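Local coordinates for aminoglycoside phosphotransferase (Alicyclobacillus acidocaldarius subsp. acidocaldarius, PDB 4PDY), which probably transfers phosphate groups to small-molecule substrates, being a kinase-like member of the aminoglycoside phosphotransferase family, at residues V46-D49 against R53-A56; F134-R139 against A283-P288; A257-R262 against Y275-H280. All blocks are in the same frame, centred on the assembly; numbering follows the deposited sequence. Where two conformers were deposited one is given.

Interaction 1: V46-D49 against R53-A56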
ATOM      1  N   VAL A  46      11.184  19.509  -2.426  1.00 11.58           N
ATOM      2  CA  VAL A  46      11.266  19.866  -3.833  1.00 11.11           C
ATOM      3  C   VAL A  46      12.481  20.757  -4.042  1.00  9.04           C
ATOM      4  O   VAL A  46      12.638  21.751  -3.338  1.00 12.49           O
ATOM      5  CB  VAL A  46       9.998  20.608  -4.292  1.00 14.03           C
ATOM      6  CG1 VAL A  46      10.056  20.982  -5.783  1.00 13.28           C
ATOM      7  CG2 VAL A  46       8.782  19.769  -3.983  1.00 15.84           C
ATOM      8  N   TRP A  47      13.335  20.387  -4.978  1.00  9.88           N
ATOM      9  CA  TRP A  47      14.499  21.168  -5.378  1.00  9.91           C
ATOM     10  C   TRP A  47      14.283  21.691  -6.801  1.00 10.27           C
ATOM     11  O   TRP A  47      13.908  20.923  -7.676  1.00 10.49           O
ATOM     12  CB  TRP A  47      15.742  20.288  -5.406  1.00 10.12           C
ATOM     13  CG  TRP A  47      16.202  19.765  -4.105  1.00 10.24           C
ATOM     14  CD1 TRP A  47      15.673  20.006  -2.864  1.00 11.15           C
ATOM     15  CD2 TRP A  47      17.316  18.887  -3.900  1.00  9.49           C
ATOM     16  NE1 TRP A  47      16.404  19.339  -1.896  1.00 11.01           N
ATOM     17  CE2 TRP A  47      17.423  18.659  -2.517  1.00  9.54           C
ATOM     18  CE3 TRP A  47      18.257  18.312  -4.752  1.00  9.12           C
ATOM     19  CZ2 TRP A  47      18.410  17.838  -1.979  1.00 10.66           C
ATOM     20  CZ3 TRP A  47      19.234  17.498  -4.215  1.00 10.12           C
ATOM     21  CH2 TRP A  47      19.310  17.290  -2.840  1.00 10.67           C
ATOM     22  N   THR A  48      14.538  22.982  -7.031  1.00 11.11           N
ATOM     23  CA  THR A  48      14.272  23.594  -8.309  1.00 10.87           C
ATOM     24  C   THR A  48      15.523  24.316  -8.813  1.00  9.57           C
ATOM     25  O   THR A  48      16.175  25.014  -8.028  1.00 11.12           O
ATOM     26  CB  THR A  48      13.093  24.569  -8.159  1.00 13.89           C
ATOM     27  OG1 THR A  48      11.969  23.877  -7.585  1.00 14.81           O
ATOM     28  CG2 THR A  48      12.682  25.105  -9.469  1.00 13.43           C
ATOM     29  N   ASP A  49      15.862  24.126 -10.086  1.00 10.68           N
ATOM     30  CA  ASP A  49      17.005  24.809 -10.713  1.00 11.77           C
ATOM     31  C   ASP A  49      16.555  26.136 -11.334  1.00 13.17           C
ATOM     32  O   ASP A  49      15.396  26.521 -11.197  1.00 11.75           O
ATOM     33  CB  ASP A  49      17.769  23.882 -11.689  1.00 12.94           C
ATOM     34  CG  ASP A  49      17.031  23.599 -12.991  1.00 12.56           C
ATOM     35  OD1 ASP A  49      16.021  24.270 -13.299  1.00 12.40           O
ATOM     36  OD2 ASP A  49      17.506  22.701 -13.736  1.00 16.86           O
ATOM     37  N   ARG A  53      13.208  23.389 -13.441  1.00 11.18           N
ATOM     38  CA  ARG A  53      13.170  21.929 -13.409  1.00 10.57           C
ATOM     39  C   ARG A  53      13.212  21.479 -11.972  1.00 11.47           C
ATOM     40  O   ARG A  53      14.008  21.990 -11.189  1.00 10.69           O
ATOM     41  CB  ARG A  53      14.328  21.335 -14.180  1.00 12.83           C
ATOM     42  CG  ARG A  53      14.223  19.826 -14.227  1.00 17.42           C
ATOM     43  CD  ARG A  53      15.053  19.216 -15.317  1.00 21.17           C
ATOM     44  NE  ARG A  53      14.683  17.799 -15.413  1.00 26.43           N
ATOM     45  CZ  ARG A  53      14.815  17.044 -16.492  1.00 26.47           C
ATOM     46  NH1 ARG A  53      15.336  17.539 -17.608  1.00 28.96           N
ATOM     47  NH2 ARG A  53      14.417  15.776 -16.449  1.00 31.39           N
ATOM     48  N   ARG A  54      12.342  20.516 -11.645  0.50 11.97           N
ATOM     49  CA  ARG A  54      12.124  20.055 -10.279  0.50 10.29           C
ATOM     50  C   ARG A  54      12.726  18.659 -10.042  0.50  9.86           C
ATOM     51  O   ARG A  54      12.772  17.834 -10.953  0.50 10.21           O
ATOM     52  CB  ARG A  54      10.620  20.008  -9.980  0.50 11.84           C
ATOM     53  CG  ARG A  54       9.903  21.358  -9.983  0.50 12.70           C
ATOM     54  CD  ARG A  54       8.477  21.302  -9.435  0.50 15.61           C
ATOM     55  NE  ARG A  54       8.168  22.524  -8.684  0.50 20.32           N
ATOM     56  CZ  ARG A  54       7.263  22.640  -7.710  0.50 20.48           C
ATOM     57  NH1 ARG A  54       6.503  21.605  -7.337  0.50 19.95           N
ATOM     58  NH2 ARG A  54       7.127  23.810  -7.097  0.50 19.55           N
ATOM     59  N   TYR A  55      13.172  18.441  -8.812  1.00  9.03           N
ATOM     60  CA  TYR A  55      13.626  17.149  -8.318  1.00  8.71           C
ATOM     61  C   TYR A  55      12.970  16.926  -6.966  1.00 10.96           C
ATOM     62  O   TYR A  55      12.739  17.873  -6.225  1.00 11.54           O
ATOM     63  CB  TYR A  55      15.140  17.126  -8.182  1.00  9.45           C
ATOM     64  CG  TYR A  55      15.838  17.460  -9.453  1.00 11.86           C
ATOM     65  CD1 TYR A  55      16.091  18.795  -9.801  1.00 14.45           C
ATOM     66  CD2 TYR A  55      16.233  16.470 -10.316  1.00 13.03           C
ATOM     67  CE1 TYR A  55      16.701  19.098 -10.980  1.00 16.24           C
ATOM     68  CE2 TYR A  55      16.854  16.768 -11.504  1.00 15.42           C
ATOM     69  CZ  TYR A  55      17.088  18.094 -11.832  1.00 16.94           C
ATOM     70  OH  TYR A  55      17.730  18.382 -12.996  1.00 24.07           O
ATOM     71  N   ALA A  56      12.682  15.649  -6.668  1.00 10.40           N
ATOM     72  CA  ALA A  56      12.146  15.240  -5.379  1.00 10.53           C
ATOM     73  C   ALA A  56      13.278  14.639  -4.546  1.00 10.49           C
ATOM     74  O   ALA A  56      13.872  13.635  -4.966  1.00 10.79           O
ATOM     75  CB  ALA A  56      11.070  14.184  -5.591  1.00 11.91           C
TER
HETATM   76  O   HOH W   1       9.504  24.880  -8.052  1.00 24.53           O
HETATM   77  O   HOH W   2      19.280  20.921 -12.690  1.00 19.78           O
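Asp49 and Arg53 meet where this β-hairpin turns back on itself. N of Asp49 bonds to O of Arg53 at 3.0 Å, and the carboxylate adds to it. With CG of Asp49 set between its own backbone N and carbonyl carbon (chi1 73°), the acid group folds back over the turn. There OD1 of Asp49 takes the backbone N-H of Arg53 at 3.0 Å, the nitrogen approaching from well above the carboxylate plane. The same OD1 also receives the N-H of Lys51, so two bonds from the turn hold it. CB of Arg53 lies against the carboxylate, 3.5 Å from OD2 of Asp49, while the rest of the arginine chain runs extended to a salt bridge with Glu109. OD2 of Asp49 accepts a bond from a water at 2.7 Å, and that water accepts the hydroxyl of Tyr55.

On the face that carries Val46, the Thr48 and Arg54 side chains run alongside each other in the same direction. CG1 of Val46 presses on one face of the Arg54 guanidinium, off toward its rim, 3.8 Å from CZ. Arg54 was modelled in two conformers, so this arrangement, including the water that joins NH2 of Arg54 to OG1 of Thr48, belongs to one of them.

Trp47 and Tyr55, whose side chains share the opposite face of the sheet, form the hydrogen-bonded antiparallel pair. The bond from Trp47 N to Tyr55 O, 2.9 Å, is almost straight at 175°, and Tyr55 N returns one to Trp47 O at 2.8 Å.

The hairpin belongs to the antiparallel sheet of the N-terminal lobe of the kinase-like fold. Strand 35-41 borders 44-49 and strand 103-109 borders 54-60; Trp47 and Tyr55 pack on Val107, while Ala56 lines the pocket holding the bound histidine.

Interaction 2: F134-R139 against A283-P288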
ATOM      1  N   PHE A 134       5.182  -3.835 -12.544  1.00  9.19           N
ATOM      2  CA  PHE A 134       6.320  -3.909 -11.631  1.00  9.91           C
ATOM      3  C   PHE A 134       6.576  -5.349 -11.170  1.00 10.43           C
ATOM      4  O   PHE A 134       7.708  -5.808 -11.156  1.00 10.20           O
ATOM      5  CB  PHE A 134       6.083  -2.986 -10.430  1.00 10.50           C
ATOM      6  CG  PHE A 134       7.179  -3.034  -9.387  1.00  9.71           C
ATOM      7  CD1 PHE A 134       8.478  -2.688  -9.702  1.00 10.34           C
ATOM      8  CD2 PHE A 134       6.904  -3.425  -8.092  1.00  9.86           C
ATOM      9  CE1 PHE A 134       9.477  -2.728  -8.753  1.00 11.47           C
ATOM     10  CE2 PHE A 134       7.884  -3.458  -7.134  1.00 11.07           C
ATOM     11  CZ  PHE A 134       9.185  -3.133  -7.471  1.00 11.07           C
ATOM     12  N   HIS A 135       5.500  -6.036 -10.835  1.00 10.19           N
ATOM     13  CA  HIS A 135       5.616  -7.408 -10.346  1.00 10.38           C
ATOM     14  C   HIS A 135       6.178  -8.305 -11.432  1.00 11.03           C
ATOM     15  O   HIS A 135       7.085  -9.106 -11.176  1.00 11.26           O
ATOM     16  CB  HIS A 135       4.264  -7.897  -9.861  1.00 11.85           C
ATOM     17  CG  HIS A 135       4.352  -9.140  -9.032  1.00 12.60           C
ATOM     18  ND1 HIS A 135       4.570  -9.110  -7.676  1.00 14.88           N
ATOM     19  CD2 HIS A 135       4.271 -10.445  -9.376  1.00 13.61           C
ATOM     20  CE1 HIS A 135       4.613 -10.348  -7.214  1.00 14.42           C
ATOM     21  NE2 HIS A 135       4.440 -11.172  -8.228  1.00 17.25           N
ATOM     22  N   GLU A 136       5.682  -8.136 -12.652  1.00 11.32           N
ATOM     23  CA  GLU A 136       6.130  -8.949 -13.780  1.00 12.49           C
ATOM     24  C   GLU A 136       7.596  -8.681 -14.107  1.00 11.58           C
ATOM     25  O   GLU A 136       8.386  -9.595 -14.348  1.00 13.46           O
ATOM     26  CB  GLU A 136       5.241  -8.684 -14.993  1.00 14.82           C
ATOM     27  CG  GLU A 136       5.610  -9.449 -16.254  1.00 17.97           C
ATOM     28  CD  GLU A 136       5.254 -10.932 -16.206  1.00 22.16           C
ATOM     29  OE1 GLU A 136       4.602 -11.386 -15.240  1.00 28.16           O
ATOM     30  OE2 GLU A 136       5.617 -11.647 -17.161  1.00 33.96           O
ATOM     31  N   ALA A 137       7.958  -7.387 -14.164  1.00 11.59           N
ATOM     32  CA  ALA A 137       9.314  -6.980 -14.534  1.00 10.50           C
ATOM     33  C   ALA A 137      10.385  -7.369 -13.523  1.00 10.77           C
ATOM     34  O   ALA A 137      11.563  -7.261 -13.824  1.00 12.65           O
ATOM     35  CB  ALA A 137       9.374  -5.472 -14.780  1.00 11.33           C
ATOM     36  N   THR A 138       9.964  -7.764 -12.323  1.00 11.42           N
ATOM     37  CA  THR A 138      10.895  -8.133 -11.261  1.00 12.14           C
ATOM     38  C   THR A 138      10.868  -9.623 -10.909  1.00 13.16           C
ATOM     39  O   THR A 138      11.472 -10.045  -9.925  1.00 13.36           O
ATOM     40  CB  THR A 138      10.656  -7.300  -9.991  1.00 12.16           C
ATOM     41  OG1 THR A 138       9.298  -7.434  -9.562  1.00 10.96           O
ATOM     42  CG2 THR A 138      10.966  -5.823 -10.250  1.00 12.76           C
ATOM     43  N   ARG A 139      10.169 -10.409 -11.720  1.00 13.48           N
ATOM     44  CA  ARG A 139      10.126 -11.858 -11.514  1.00 14.35           C
ATOM     45  C   ARG A 139      11.550 -12.387 -11.453  1.00 14.86           C
ATOM     46  O   ARG A 139      12.419 -11.984 -12.217  1.00 15.46           O
ATOM     47  CB  ARG A 139       9.387 -12.486 -12.701  1.00 18.47           C
ATOM     48  CG  ARG A 139       9.106 -13.966 -12.607  1.00 24.06           C
ATOM     49  CD  ARG A 139       8.133 -14.406 -13.701  1.00 33.19           C
ATOM     50  NE  ARG A 139       6.733 -14.138 -13.347  1.00 40.43           N
ATOM     51  CZ  ARG A 139       5.886 -15.027 -12.812  1.00 39.07           C
ATOM     52  NH1 ARG A 139       6.274 -16.268 -12.554  1.00 47.78           N
ATOM     53  NH2 ARG A 139       4.642 -14.673 -12.521  1.00 45.16           N
ATOM     54  N   ALA A 283      -4.312  -8.237 -17.595  1.00 15.69           N
ATOM     55  CA  ALA A 283      -3.701  -7.835 -18.866  1.00 17.34           C
ATOM     56  C   ALA A 283      -2.188  -8.088 -18.886  1.00 18.66           C
ATOM     57  O   ALA A 283      -1.616  -8.419 -19.922  1.00 23.85           O
ATOM     58  CB  ALA A 283      -3.989  -6.363 -19.136  1.00 19.52           C
ATOM     59  N   VAL A 284      -1.543  -7.937 -17.740  1.00 15.39           N
ATOM     60  CA  VAL A 284      -0.112  -8.201 -17.640  1.00 15.11           C
ATOM     61  C   VAL A 284       0.169  -9.706 -17.490  1.00 14.21           C
ATOM     62  O   VAL A 284       1.039 -10.248 -18.161  1.00 17.50           O
ATOM     63  CB  VAL A 284       0.511  -7.386 -16.488  1.00 13.44           C
ATOM     64  CG1 VAL A 284       1.985  -7.703 -16.337  1.00 14.49           C
ATOM     65  CG2 VAL A 284       0.297  -5.895 -16.729  1.00 14.17           C
ATOM     66  N   ARG A 285      -0.573 -10.354 -16.606  1.00 13.92           N
ATOM     67  CA  ARG A 285      -0.485 -11.800 -16.400  1.00 15.45           C
ATOM     68  C   ARG A 285      -1.812 -12.269 -15.843  1.00 16.34           C
ATOM     69  O   ARG A 285      -2.317 -11.692 -14.899  1.00 14.07           O
ATOM     70  CB  ARG A 285       0.664 -12.147 -15.454  1.00 17.75           C
ATOM     71  CG  ARG A 285       0.846 -13.630 -15.196  1.00 24.92           C
ATOM     72  CD  ARG A 285       2.166 -13.924 -14.503  1.00 33.50           C
ATOM     73  NE  ARG A 285       2.387 -15.361 -14.366  1.00 47.42           N
ATOM     74  CZ  ARG A 285       2.793 -16.170 -15.347  1.00 49.73           C
ATOM     75  NH1 ARG A 285       3.025 -15.702 -16.574  1.00 51.41           N
ATOM     76  NH2 ARG A 285       2.959 -17.463 -15.101  1.00 64.59           N
ATOM     77  N   ASN A 286      -2.343 -13.343 -16.435  0.50 17.38           N
ATOM     78  CA  ASN A 286      -3.587 -13.991 -16.017  0.50 19.55           C
ATOM     79  C   ASN A 286      -3.718 -14.109 -14.514  0.50 15.06           C
ATOM     80  O   ASN A 286      -2.753 -14.487 -13.840  0.50 17.46           O
ATOM     81  CB  ASN A 286      -3.631 -15.417 -16.603  0.50 21.27           C
ATOM     82  CG  ASN A 286      -4.900 -16.178 -16.232  0.50 24.02           C
ATOM     83  OD1 ASN A 286      -6.004 -15.767 -16.581  0.50 25.62           O
ATOM     84  ND2 ASN A 286      -4.743 -17.298 -15.529  0.50 25.58           N
ATOM     85  N   ILE A 287      -4.903 -13.813 -13.983  1.00 14.19           N
ATOM     86  CA  ILE A 287      -5.186 -14.091 -12.581  1.00 14.78           C
ATOM     87  C   ILE A 287      -5.815 -15.487 -12.467  1.00 16.52           C
ATOM     88  O   ILE A 287      -6.966 -15.691 -12.890  1.00 16.66           O
ATOM     89  CB  ILE A 287      -6.183 -13.076 -12.003  1.00 14.12           C
ATOM     90  CG1 ILE A 287      -5.688 -11.634 -12.212  1.00 14.29           C
ATOM     91  CG2 ILE A 287      -6.423 -13.317 -10.526  1.00 14.48           C
ATOM     92  CD1 ILE A 287      -6.763 -10.605 -11.900  1.00 14.59           C
ATOM     93  N   PRO A 288      -5.082 -16.466 -11.903  1.00 15.04           N
ATOM     94  CA  PRO A 288      -5.713 -17.784 -11.730  1.00 16.29           C
ATOM     95  C   PRO A 288      -6.713 -17.767 -10.593  1.00 14.34           C
ATOM     96  O   PRO A 288      -6.711 -16.869  -9.738  1.00 13.08           O
ATOM     97  CB  PRO A 288      -4.542 -18.699 -11.387  1.00 19.84           C
ATOM     98  CG  PRO A 288      -3.521 -17.798 -10.785  1.00 17.50           C
ATOM     99  CD  PRO A 288      -3.691 -16.448 -11.418  1.00 15.90           C
TER
HETATM  100  O   HOH W   3       2.678 -12.641 -18.180  1.00 37.84           O
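A single water joins Glu136 to the chain at Val284 and Arg285. It donates to the carbonyl oxygen of Val284 at 2.9 Å and to OE2 of Glu136 at 3.3 Å, and it accepts a weak bond from NH1 of Arg285, lying in the guanidinium plane at its edge. The two segments also touch directly: the Glu136 and Val284 side chains run antiparallel alongside each other, with CB of Glu136 3.7 Å from CG1 of Val284.

The Glu136 chain bends at chi2 (74°), so that its side chain crosses that of Arg285 at about a right angle, with carboxylate and guanidinium planes 26° apart. OE1 of Glu136 then rests 3.6 Å from CD of Arg285, against the aliphatic part of that arginine. Arg139 comes from the same segment as Glu136, NE of Arg139 making a long salt bridge of 4.0 Å to OE1 of Glu136. Its CZ sits over one face of the Arg285 guanidinium, but the two planes are 56° apart and do not stack. NH2 of Arg139 lies 3.0 Å from NE of Arg285, two donors with no hydrogen bond between them.

Two arginines thus gather beside one carboxylate, whose negative charge probably makes their closeness tolerable. Apart from the small Val284 patch, the contact between the ends of helices 121-137 and 271-284 relies on water and charge at the surface.

Interaction 3: A257-R262 against Y275-H280; sequences AHLLRR and YACFLH
The sulfur of Cys277 is wedged between Leu259 and Leu260, and this is where the two antiparallel helices pack tightly. Leu259, whose CG is anti to N (chi1 178°), brings CD2 to 3.9 Å from SG of Cys277. Leu260 closes in with a broader surface, its CG 3.8 Å from SG of Cys277 and its CD2 3.8 Å from CB of Cys277. For its part, Cys277 carries SG anti to the backbone N (chi1 177°), which places SG against both leucines.

The second methyl of Leu260, CD1, meets the far end of the Phe278 ring instead, 3.6 Å from CE1 of Phe278 and obliquely to the ring, the two side chains crossing at about a right angle. Phe278 starts off along the flank of its helix, yet its ring extends to this methyl group.

All four of these residues are buried, and their contact is wholly apolar. With the axes 10.4 Å apart, side chains and not backbones fill the space between helices.

On the side of 275-280 turned from the leucines, Tyr275 and Leu279 are exposed. His280, only partly covered, bonds within its own helix, ND1 of His280 donating to the carbonyl oxygen of Ala276 at 2.8 Å, on a lone pair and in the ring plane.

Helices 252-266 and 271-284 form a helical hairpin, their short segments running at 163° to each other. Helix 121-137 covers one flank, where Leu259 packs on Thr127 and Ala128. Helix 289-300 covers another: Leu260 rests on Val295 there, and Phe278 makes an edge-to-face contact with Tyr292.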
ATOM      1  N   ALA A 257      -4.841  -6.863  -3.354  1.00 10.04           N
ATOM      2  CA  ALA A 257      -5.801  -6.738  -2.266  1.00  9.78           C
ATOM      3  C   ALA A 257      -5.711  -5.374  -1.585  1.00  9.18           C
ATOM      4  O   ALA A 257      -6.719  -4.849  -1.153  1.00  9.96           O
ATOM      5  CB  ALA A 257      -5.619  -7.870  -1.245  1.00 10.83           C
ATOM      6  N   HIS A 258      -4.503  -4.869  -1.395  1.00 10.35           N
ATOM      7  CA  HIS A 258      -4.359  -3.548  -0.752  1.00 10.40           C
ATOM      8  C   HIS A 258      -4.950  -2.407  -1.598  1.00 10.40           C
ATOM      9  O   HIS A 258      -5.691  -1.588  -1.061  1.00 10.58           O
ATOM     10  CB  HIS A 258      -2.897  -3.283  -0.363  1.00 11.80           C
ATOM     11  CG  HIS A 258      -2.347  -4.282   0.619  1.00 15.17           C
ATOM     12  ND1 HIS A 258      -1.010  -4.592   0.684  1.00 17.13           N
ATOM     13  CD2 HIS A 258      -2.962  -5.074   1.528  1.00 18.45           C
ATOM     14  CE1 HIS A 258      -0.812  -5.502   1.625  1.00 18.75           C
ATOM     15  NE2 HIS A 258      -1.981  -5.795   2.166  1.00 20.51           N
ATOM     16  N   LEU A 259      -4.707  -2.438  -2.895  1.00  9.55           N
ATOM     17  CA  LEU A 259      -5.354  -1.495  -3.798  1.00  9.53           C
ATOM     18  C   LEU A 259      -6.866  -1.641  -3.741  1.00 10.87           C
ATOM     19  O   LEU A 259      -7.605  -0.655  -3.638  1.00 10.52           O
ATOM     20  CB  LEU A 259      -4.859  -1.695  -5.220  1.00 10.40           C
ATOM     21  CG  LEU A 259      -5.521  -0.777  -6.261  1.00  9.48           C
ATOM     22  CD1 LEU A 259      -5.319   0.714  -5.969  1.00 10.06           C
ATOM     23  CD2 LEU A 259      -4.987  -1.106  -7.627  1.00 10.99           C
ATOM     24  N   LEU A 260      -7.346  -2.889  -3.801  1.00  9.98           N
ATOM     25  CA  LEU A 260      -8.774  -3.096  -3.787  1.00  9.94           C
ATOM     26  C   LEU A 260      -9.416  -2.605  -2.495  1.00  8.95           C
ATOM     27  O   LEU A 260     -10.489  -2.016  -2.509  1.00 10.38           O
ATOM     28  CB  LEU A 260      -9.094  -4.584  -4.015  1.00  9.85           C
ATOM     29  CG  LEU A 260      -8.913  -5.094  -5.442  1.00 11.55           C
ATOM     30  CD1 LEU A 260      -8.806  -6.612  -5.504  1.00 11.79           C
ATOM     31  CD2 LEU A 260     -10.074  -4.660  -6.332  1.00 12.31           C
ATOM     32  N   ARG A 261      -8.810  -2.909  -1.354  1.00  9.51           N
ATOM     33  CA  ARG A 261      -9.453  -2.554  -0.110  1.00 10.51           C
ATOM     34  C   ARG A 261      -9.576  -1.029  -0.002  1.00 10.89           C
ATOM     35  O   ARG A 261     -10.605  -0.504   0.380  1.00 11.77           O
ATOM     36  CB  ARG A 261      -8.748  -3.147   1.119  1.00 11.02           C
ATOM     37  CG  ARG A 261      -9.699  -3.145   2.297  1.00 12.82           C
ATOM     38  CD  ARG A 261      -9.069  -3.337   3.657  1.00 14.20           C
ATOM     39  NE  ARG A 261      -8.249  -4.524   3.850  1.00 14.22           N
ATOM     40  CZ  ARG A 261      -8.662  -5.781   4.104  1.00 16.67           C
ATOM     41  NH1 ARG A 261      -9.945  -6.117   4.175  1.00 15.25           N
ATOM     42  NH2 ARG A 261      -7.743  -6.706   4.323  1.00 18.51           N
ATOM     43  N   ARG A 262      -8.496  -0.357  -0.311  1.00 11.99           N
ATOM     44  CA  ARG A 262      -8.508   1.112  -0.223  1.00 11.48           C
ATOM     45  C   ARG A 262      -9.513   1.724  -1.189  1.00 11.10           C
ATOM     46  O   ARG A 262     -10.264   2.649  -0.829  1.00 14.80           O
ATOM     47  CB  ARG A 262      -7.102   1.648  -0.486  1.00 13.46           C
ATOM     48  CG  ARG A 262      -6.155   1.385   0.681  1.00 18.59           C
ATOM     49  CD  ARG A 262      -4.771   2.004   0.522  1.00 25.28           C
ATOM     50  NE  ARG A 262      -3.935   1.705   1.696  1.00 29.11           N
ATOM     51  CZ  ARG A 262      -2.867   0.894   1.722  1.00 31.81           C
ATOM     52  NH1 ARG A 262      -2.409   0.278   0.628  1.00 24.21           N
ATOM     53  NH2 ARG A 262      -2.223   0.712   2.872  1.00 37.00           N
ATOM     54  N   TYR A 275     -13.355  -4.318 -10.896  1.00 10.76           N
ATOM     55  CA  TYR A 275     -13.204  -4.797 -12.258  1.00 13.57           C
ATOM     56  C   TYR A 275     -12.037  -4.093 -12.938  1.00 12.60           C
ATOM     57  O   TYR A 275     -11.237  -4.722 -13.620  1.00 12.01           O
ATOM     58  CB  TYR A 275     -14.484  -4.587 -13.053  1.00 15.13           C
ATOM     59  CG  TYR A 275     -14.425  -5.166 -14.448  1.00 18.92           C
ATOM     60  CD1 TYR A 275     -14.384  -6.538 -14.645  1.00 22.27           C
ATOM     61  CD2 TYR A 275     -14.399  -4.351 -15.560  1.00 25.86           C
ATOM     62  CE1 TYR A 275     -14.334  -7.088 -15.920  1.00 23.85           C
ATOM     63  CE2 TYR A 275     -14.341  -4.884 -16.841  1.00 30.97           C
ATOM     64  CZ  TYR A 275     -14.311  -6.257 -17.014  1.00 28.27           C
ATOM     65  OH  TYR A 275     -14.251  -6.788 -18.286  1.00 44.19           O
ATOM     66  N   ALA A 276     -11.957  -2.772 -12.749  1.00 12.16           N
ATOM     67  CA  ALA A 276     -10.850  -1.987 -13.330  1.00 12.47           C
ATOM     68  C   ALA A 276      -9.499  -2.563 -12.861  1.00 10.52           C
ATOM     69  O   ALA A 276      -8.558  -2.766 -13.643  1.00 11.51           O
ATOM     70  CB  ALA A 276     -10.985  -0.518 -12.949  1.00 13.68           C
ATOM     71  N   CYS A 277      -9.423  -2.879 -11.576  1.00 11.47           N
ATOM     72  CA  CYS A 277      -8.220  -3.453 -11.018  1.00 11.49           C
ATOM     73  C   CYS A 277      -7.897  -4.844 -11.607  1.00 11.19           C
ATOM     74  O   CYS A 277      -6.808  -5.073 -12.124  1.00 10.85           O
ATOM     75  CB  CYS A 277      -8.388  -3.554  -9.514  1.00 12.27           C
ATOM     76  SG  CYS A 277      -7.042  -4.324  -8.615  1.00 13.33           S
ATOM     77  N   PHE A 278      -8.864  -5.764 -11.559  1.00 11.00           N
ATOM     78  CA  PHE A 278      -8.613  -7.145 -11.983  1.00 11.41           C
ATOM     79  C   PHE A 278      -8.265  -7.174 -13.475  1.00 11.51           C
ATOM     80  O   PHE A 278      -7.347  -7.862 -13.892  1.00 13.09           O
ATOM     81  CB  PHE A 278      -9.842  -8.028 -11.749  1.00 12.15           C
ATOM     82  CG  PHE A 278     -10.146  -8.309 -10.295  1.00 12.14           C
ATOM     83  CD1 PHE A 278      -9.152  -8.732  -9.434  1.00 12.64           C
ATOM     84  CD2 PHE A 278     -11.441  -8.210  -9.812  1.00 14.55           C
ATOM     85  CE1 PHE A 278      -9.436  -9.025  -8.118  1.00 14.94           C
ATOM     86  CE2 PHE A 278     -11.729  -8.511  -8.488  1.00 14.77           C
ATOM     87  CZ  PHE A 278     -10.723  -8.907  -7.643  1.00 13.94           C
ATOM     88  N   LEU A 279      -9.002  -6.403 -14.276  1.00 11.98           N
ATOM     89  CA  LEU A 279      -8.759  -6.393 -15.709  1.00 13.07           C
ATOM     90  C   LEU A 279      -7.307  -6.006 -16.022  1.00 11.10           C
ATOM     91  O   LEU A 279      -6.689  -6.545 -16.931  1.00 12.84           O
ATOM     92  CB  LEU A 279      -9.702  -5.407 -16.407  1.00 15.64           C
ATOM     93  CG  LEU A 279      -9.809  -5.482 -17.923  1.00 22.93           C
ATOM     94  CD1 LEU A 279     -10.521  -6.769 -18.326  1.00 26.08           C
ATOM     95  CD2 LEU A 279     -10.557  -4.262 -18.454  1.00 24.46           C
ATOM     96  N   HIS A 280      -6.774  -5.028 -15.277  1.00 11.29           N
ATOM     97  CA  HIS A 280      -5.445  -4.522 -15.578  1.00 11.73           C
ATOM     98  C   HIS A 280      -4.318  -5.349 -14.984  1.00 11.84           C
ATOM     99  O   HIS A 280      -3.250  -5.398 -15.569  1.00 14.37           O
ATOM    100  CB  HIS A 280      -5.348  -3.025 -15.249  1.00 11.62           C
ATOM    101  CG  HIS A 280      -6.133  -2.204 -16.211  1.00 12.82           C
ATOM    102  ND1 HIS A 280      -7.493  -2.043 -16.106  1.00 11.87           N
ATOM    103  CD2 HIS A 280      -5.761  -1.561 -17.345  1.00 16.10           C
ATOM    104  CE1 HIS A 280      -7.933  -1.346 -17.145  1.00 13.66           C
ATOM    105  NE2 HIS A 280      -6.895  -1.019 -17.893  1.00 16.39           N
TER

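Interaction 1 stands apart in the β-rich lobe, its centre about 33 Å from that of interaction 2 and about 32 Å from that of interaction 3. Partly buried, it ranks between the buried interaction 3 and the surface interaction 2, and is held mostly by strand-to-strand backbone bonds, with polar side chains closing the turn. Interactions 2 and 3, in the helical part, share helix 271-284. Interaction 3 is apolar, using the middle of that helix; interaction 2 uses its C-terminal end, where water and charged groups replace hydrocarbon. The two touch where CD1 of Ile287 packs 3.4 Å from the carbonyl oxygen of Phe278. Along the chain, interaction 3 is nested within the loop that interaction 2 closes.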